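Local coordinates for protein glycoside hydrolase family 31 (Trueperella pyogenes, PDB 5I0F) that probably hydrolyses cycloalternan, a cyclic glucan, working through a covalent glycosyl-enzyme intermediate formed in its TIM-barrel domain, at residues A582-M588 against V628-L632; L621-Y625 against W720-P724. All blocks are in the same frame, centred on the assembly; numbering follows the deposited sequence.

Interaction 1: A582-M588 against V628-L632; sequences ATFMPIM and VREAL
The turn that links helix 572-583 to the last strand of the (beta/alpha)8 barrel, strand 587-590, closes around the guanidinium group of R629, which reaches in from helix 617-646. NH1 of R629 is gripped twice, by T583 O at 2.8 Å and by M585 O at 2.7 Å. The M585 carbonyl receives its bond in its own plane at a C=O...N angle of 159°, whereas NH1 sits above the carbonyl plane of T583. NH2 of R629 bonds P586 O at 2.8 Å and also donates to a water that accepts from M588 N. These three carbonyl oxygens lie near the guanidinium plane and F295 O accepts from NE, an arrangement that fixes the rotation of this buried cation and ties the turn entering strand 587-590 to helix 617-646. M588 lies antiparallel alongside the arginine: its CB covers one guanidinium face, and its SD touches R629 CG at 3.6 Å. A bend at chi2 (64°) turns the otherwise extended arginine chain into the turn. Farther out, L632 CD1 makes a CH-pi contact over one face of the F584 ring, 4.2 Å from the centroid, and V628 CG1 meets T583 CG2 at 3.7 Å.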
loop_
_atom_site.group_PDB
_atom_site.type_symbol
_atom_site.label_atom_id
_atom_site.label_comp_id
_atom_site.label_asym_id
_atom_site.label_seq_id
_atom_site.Cartn_x
_atom_site.Cartn_y
_atom_site.Cartn_z
ATOM N N ALA A 582 -12.108 -16.296 -1.245
ATOM C CA ALA A 582 -10.903 -16.113 -2.040
ATOM C C ALA A 582 -10.982 -16.840 -3.378
ATOM O O ALA A 582 -10.380 -16.393 -4.363
ATOM C CB ALA A 582 -9.664 -16.560 -1.252
ATOM N N THR A 583 -11.738 -17.941 -3.415
ATOM C CA THR A 583 -11.983 -18.709 -4.637
ATOM C C THR A 583 -12.645 -17.866 -5.739
ATOM O O THR A 583 -12.456 -18.135 -6.935
ATOM C CB THR A 583 -12.814 -19.974 -4.293
ATOM O OG1 THR A 583 -12.071 -20.768 -3.372
ATOM C CG2 THR A 583 -13.140 -20.832 -5.500
ATOM N N PHE A 584 -13.427 -16.860 -5.344
ATOM C CA PHE A 584 -14.130 -15.981 -6.273
ATOM C C PHE A 584 -13.576 -14.544 -6.263
ATOM O O PHE A 584 -14.349 -13.587 -6.366
ATOM C CB PHE A 584 -15.634 -15.978 -5.942
ATOM C CG PHE A 584 -16.284 -17.308 -6.170
ATOM C CD1 PHE A 584 -16.286 -18.278 -5.182
ATOM C CD2 PHE A 584 -16.826 -17.612 -7.403
ATOM C CE1 PHE A 584 -16.853 -19.521 -5.419
ATOM C CE2 PHE A 584 -17.406 -18.856 -7.645
ATOM C CZ PHE A 584 -17.413 -19.808 -6.649
ATOM N N MET A 585 -12.252 -14.421 -6.165
ATOM C CA MET A 585 -11.533 -13.163 -6.292
ATOM C C MET A 585 -10.416 -13.285 -7.311
ATOM O O MET A 585 -10.070 -14.404 -7.704
ATOM C CB MET A 585 -10.993 -12.725 -4.925
ATOM C CG MET A 585 -12.107 -12.351 -3.953
ATOM S SD MET A 585 -11.578 -12.045 -2.250
ATOM C CE MET A 585 -13.149 -11.928 -1.413
ATOM N N PRO A 586 -9.848 -12.140 -7.765
ATOM C CA PRO A 586 -8.909 -12.225 -8.907
ATOM C C PRO A 586 -7.655 -13.082 -8.651
ATOM O O PRO A 586 -7.379 -13.980 -9.440
ATOM C CB PRO A 586 -8.560 -10.757 -9.192
ATOM C CG PRO A 586 -9.738 -9.985 -8.643
ATOM C CD PRO A 586 -10.158 -10.737 -7.420
ATOM N N ILE A 587 -6.986 -12.860 -7.509
ATOM C CA ILE A 587 -5.812 -13.635 -7.111
ATOM C C ILE A 587 -6.113 -14.328 -5.794
ATOM O O ILE A 587 -6.523 -13.682 -4.812
ATOM C CB ILE A 587 -4.554 -12.770 -6.963
ATOM C CG1 ILE A 587 -4.295 -11.951 -8.241
ATOM C CG2 ILE A 587 -3.352 -13.608 -6.570
ATOM C CD1 ILE A 587 -4.006 -12.762 -9.470
ATOM N N MET A 588 -5.955 -15.649 -5.812
ATOM C CA MET A 588 -6.257 -16.522 -4.680
ATOM C C MET A 588 -4.941 -17.012 -4.075
ATOM O O MET A 588 -4.173 -17.720 -4.743
ATOM C CB MET A 588 -7.107 -17.706 -5.157
ATOM C CG MET A 588 -7.489 -18.658 -4.040
ATOM S SD MET A 588 -8.272 -20.142 -4.704
ATOM C CE MET A 588 -8.820 -20.872 -3.162
ATOM N N VAL A 628 -13.195 -25.994 -7.506
ATOM C CA VAL A 628 -14.002 -24.895 -7.996
ATOM C C VAL A 628 -13.110 -23.840 -8.681
ATOM O O VAL A 628 -13.409 -23.368 -9.817
ATOM C CB VAL A 628 -14.867 -24.273 -6.869
ATOM C CG1 VAL A 628 -15.559 -23.005 -7.347
ATOM C CG2 VAL A 628 -15.915 -25.288 -6.377
ATOM N N ARG A 629 -11.998 -23.515 -8.026
ATOM C CA ARG A 629 -11.064 -22.542 -8.579
ATOM C C ARG A 629 -10.548 -22.988 -9.959
ATOM O O ARG A 629 -10.510 -22.181 -10.913
ATOM C CB ARG A 629 -9.915 -22.293 -7.631
ATOM C CG ARG A 629 -8.928 -21.221 -8.095
ATOM C CD ARG A 629 -9.601 -19.870 -8.185
ATOM N NE ARG A 629 -8.665 -18.785 -8.508
ATOM C CZ ARG A 629 -8.969 -17.489 -8.503
ATOM N NH1 ARG A 629 -10.163 -17.061 -8.133
ATOM N NH2 ARG A 629 -8.044 -16.595 -8.828
ATOM N N GLU A 630 -10.207 -24.277 -10.078
ATOM C CA GLU A 630 -9.725 -24.807 -11.349
ATOM C C GLU A 630 -10.803 -24.691 -12.424
ATOM O O GLU A 630 -10.509 -24.244 -13.529
ATOM C CB GLU A 630 -9.230 -26.262 -11.215
ATOM C CG GLU A 630 -7.964 -26.394 -10.360
ATOM C CD GLU A 630 -6.754 -25.748 -11.005
ATOM O OE1 GLU A 630 -6.210 -26.353 -11.944
ATOM O OE2 GLU A 630 -6.334 -24.632 -10.583
ATOM N N ALA A 631 -12.041 -25.068 -12.086
ATOM C CA ALA A 631 -13.181 -24.933 -13.005
ATOM C C ALA A 631 -13.475 -23.483 -13.420
ATOM O O ALA A 631 -14.002 -23.253 -14.515
ATOM C CB ALA A 631 -14.439 -25.546 -12.390
ATOM N N LEU A 632 -13.157 -22.522 -12.544
ATOM C CA LEU A 632 -13.305 -21.104 -12.856
ATOM C C LEU A 632 -12.238 -20.554 -13.773
ATOM O O LEU A 632 -12.408 -19.458 -14.281
ATOM C CB LEU A 632 -13.277 -20.249 -11.587
ATOM C CG LEU A 632 -14.504 -20.212 -10.717
ATOM C CD1 LEU A 632 -14.121 -19.496 -9.410
ATOM C CD2 LEU A 632 -15.663 -19.505 -11.413
HETATM O O HOH W 1 -5.156 -16.866 -8.401
#

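Interaction 2: L621-Y625 against W720-P724; sequences LARHY and WDIIP
L621 and D721 bring the backbones closest, 6.7 Å between their CA atoms, where a turn of helix 617-646 faces the irregular loop between strands 712-717 and 725-728. Two consecutive carbonyls of that loop are taken by two consecutive side chains of the helix. The hydroxyl of Y625 gives its hydrogen to W720 O, with OH and O 2.8 Å apart; this oxygen lies near the plane of the tyrosine ring, at its edge. H624 NE2 donates to D721 O over 3.1 Å, with an N-H...O angle of 141° and the acceptor tilted 26° from the imidazole plane. CG of H624 stands anti to the backbone N (chi1 165°), which sends the imidazole out to the loop, and its CD2 lies over the centre of one face of the Y625 ring. The two donors thus leave the helix packed against each other. L621 adds an apolar contact: CD2 meets W720 CB at 3.9 Å, and the two side chains cross at about a right angle. On the side of the tyrosine ring plane opposite H624, I723 CG2 comes obliquely to 4.2 Å from Y625 CE1. Helix 572-583 packs on Y625 as well, through F579 and A580. This is an interdomain contact, joining a helix of the TIM-barrel region to a loop of the family 31 C-terminal beta domain.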
loop_
_atom_site.group_PDB
_atom_site.type_symbol
_atom_site.label_atom_id
_atom_site.label_comp_id
_atom_site.label_asym_id
_atom_site.label_seq_id
_atom_site.Cartn_x
_atom_site.Cartn_y
_atom_site.Cartn_z
ATOM N N LEU A 621 -12.389 -29.445 2.484
ATOM C CA LEU A 621 -12.917 -28.147 2.028
ATOM C C LEU A 621 -11.978 -27.445 1.051
ATOM O O LEU A 621 -12.434 -26.893 0.060
ATOM C CB LEU A 621 -13.210 -27.217 3.207
ATOM C CG LEU A 621 -14.498 -26.418 3.091
ATOM C CD1 LEU A 621 -15.725 -27.366 3.105
ATOM C CD2 LEU A 621 -14.614 -25.387 4.213
ATOM N N ALA A 622 -10.680 -27.453 1.336
ATOM C CA ALA A 622 -9.709 -26.865 0.432
ATOM C C ALA A 622 -9.650 -27.608 -0.911
ATOM O O ALA A 622 -9.538 -26.970 -1.962
ATOM C CB ALA A 622 -8.338 -26.815 1.072
ATOM N N ARG A 623 -9.760 -28.944 -0.871
ATOM C CA ARG A 623 -9.878 -29.744 -2.097
ATOM C C ARG A 623 -11.074 -29.281 -2.925
ATOM O O ARG A 623 -10.934 -29.005 -4.119
ATOM C CB ARG A 623 -10.010 -31.259 -1.787
ATOM C CG ARG A 623 -8.702 -32.034 -1.701
ATOM C CD ARG A 623 -8.918 -33.559 -1.626
ATOM N NE ARG A 623 -9.193 -34.004 -0.251
ATOM C CZ ARG A 623 -8.278 -34.240 0.695
ATOM N NH1 ARG A 623 -8.664 -34.640 1.909
ATOM N NH2 ARG A 623 -6.981 -34.099 0.467
ATOM N N HIS A 624 -12.238 -29.194 -2.270
ATOM C CA HIS A 624 -13.495 -28.753 -2.896
ATOM C C HIS A 624 -13.369 -27.375 -3.556
ATOM O O HIS A 624 -13.653 -27.215 -4.747
ATOM C CB HIS A 624 -14.622 -28.777 -1.839
ATOM C CG HIS A 624 -15.867 -28.042 -2.225
ATOM N ND1 HIS A 624 -16.690 -28.448 -3.252
ATOM C CD2 HIS A 624 -16.454 -26.949 -1.682
ATOM C CE1 HIS A 624 -17.715 -27.619 -3.350
ATOM N NE2 HIS A 624 -17.599 -26.702 -2.403
ATOM N N TYR A 625 -12.942 -26.379 -2.790
ATOM C CA TYR A 625 -12.815 -25.032 -3.350
ATOM C C TYR A 625 -11.685 -24.898 -4.381
ATOM O O TYR A 625 -11.815 -24.091 -5.317
ATOM C CB TYR A 625 -12.723 -23.979 -2.239
ATOM C CG TYR A 625 -14.075 -23.739 -1.583
ATOM C CD1 TYR A 625 -15.151 -23.195 -2.321
ATOM C CD2 TYR A 625 -14.286 -24.051 -0.252
ATOM C CE1 TYR A 625 -16.393 -22.954 -1.731
ATOM C CE2 TYR A 625 -15.526 -23.830 0.345
ATOM C CZ TYR A 625 -16.585 -23.309 -0.399
ATOM O OH TYR A 625 -17.807 -23.082 0.219
ATOM N N TRP A 720 -20.483 -24.942 5.200
ATOM C CA TRP A 720 -19.132 -24.469 4.858
ATOM C C TRP A 720 -18.741 -24.756 3.405
ATOM O O TRP A 720 -17.867 -24.093 2.859
ATOM C CB TRP A 720 -18.109 -25.063 5.821
ATOM C CG TRP A 720 -18.198 -24.531 7.233
ATOM C CD1 TRP A 720 -19.188 -23.757 7.781
ATOM C CD2 TRP A 720 -17.251 -24.765 8.276
ATOM N NE1 TRP A 720 -18.916 -23.515 9.102
ATOM C CE2 TRP A 720 -17.728 -24.117 9.429
ATOM C CE3 TRP A 720 -16.047 -25.484 8.346
ATOM C CZ2 TRP A 720 -17.031 -24.142 10.655
ATOM C CZ3 TRP A 720 -15.346 -25.500 9.569
ATOM C CH2 TRP A 720 -15.850 -24.824 10.700
ATOM N N ASP A 721 -19.403 -25.727 2.778
ATOM C CA ASP A 721 -19.221 -26.033 1.356
ATOM C C ASP A 721 -19.976 -25.108 0.399
ATOM O O ASP A 721 -19.909 -25.313 -0.809
ATOM C CB ASP A 721 -19.548 -27.505 1.054
ATOM C CG ASP A 721 -20.919 -27.918 1.498
ATOM O OD1 ASP A 721 -21.635 -27.172 2.194
ATOM O OD2 ASP A 721 -21.286 -29.053 1.184
ATOM N N ILE A 722 -20.669 -24.093 0.924
ATOM C CA ILE A 722 -21.370 -23.075 0.112
ATOM C C ILE A 722 -20.828 -21.674 0.419
ATOM O O ILE A 722 -20.643 -21.329 1.571
ATOM C CB ILE A 722 -22.883 -23.051 0.455
ATOM C CG1 ILE A 722 -23.511 -24.446 0.257
ATOM C CG2 ILE A 722 -23.644 -21.971 -0.313
ATOM C CD1 ILE A 722 -23.559 -24.924 -1.174
ATOM N N ILE A 723 -20.613 -20.889 -0.632
ATOM C CA ILE A 723 -20.565 -19.431 -0.550
ATOM C C ILE A 723 -21.636 -18.956 -1.547
ATOM O O ILE A 723 -21.653 -19.438 -2.667
ATOM C CB ILE A 723 -19.172 -18.823 -0.861
ATOM C CG1 ILE A 723 -19.272 -17.286 -0.943
ATOM C CG2 ILE A 723 -18.537 -19.405 -2.121
ATOM C CD1 ILE A 723 -17.955 -16.576 -1.212
ATOM N N PRO A 724 -22.530 -18.026 -1.137
ATOM C CA PRO A 724 -23.579 -17.607 -2.055
ATOM C C PRO A 724 -23.034 -16.968 -3.338
ATOM O O PRO A 724 -22.276 -15.983 -3.294
ATOM C CB PRO A 724 -24.408 -16.618 -1.227
ATOM C CG PRO A 724 -24.180 -17.034 0.182
ATOM C CD PRO A 724 -22.753 -17.493 0.217
#

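Overall arrangement
From the N terminus, the chain first passes 582-588, the turn into the last barrel strand, then runs through 606-613 into helix 617-646. That helix supplies 621-625 to interaction 2 before it supplies 628-632 to interaction 1. Interaction 1 therefore closes a loop of about 40 residues, while interaction 2 waits some 95 residues, until the chain has built most of the C-terminal beta domain and returns at 720-724. The two closures cross, sharing one helix about two turns apart, with centres about 11 Å apart. They meet directly where T583 packs on Y625 and F584 on I723, so barrel, helix and C-terminal domain join in one continuous patch.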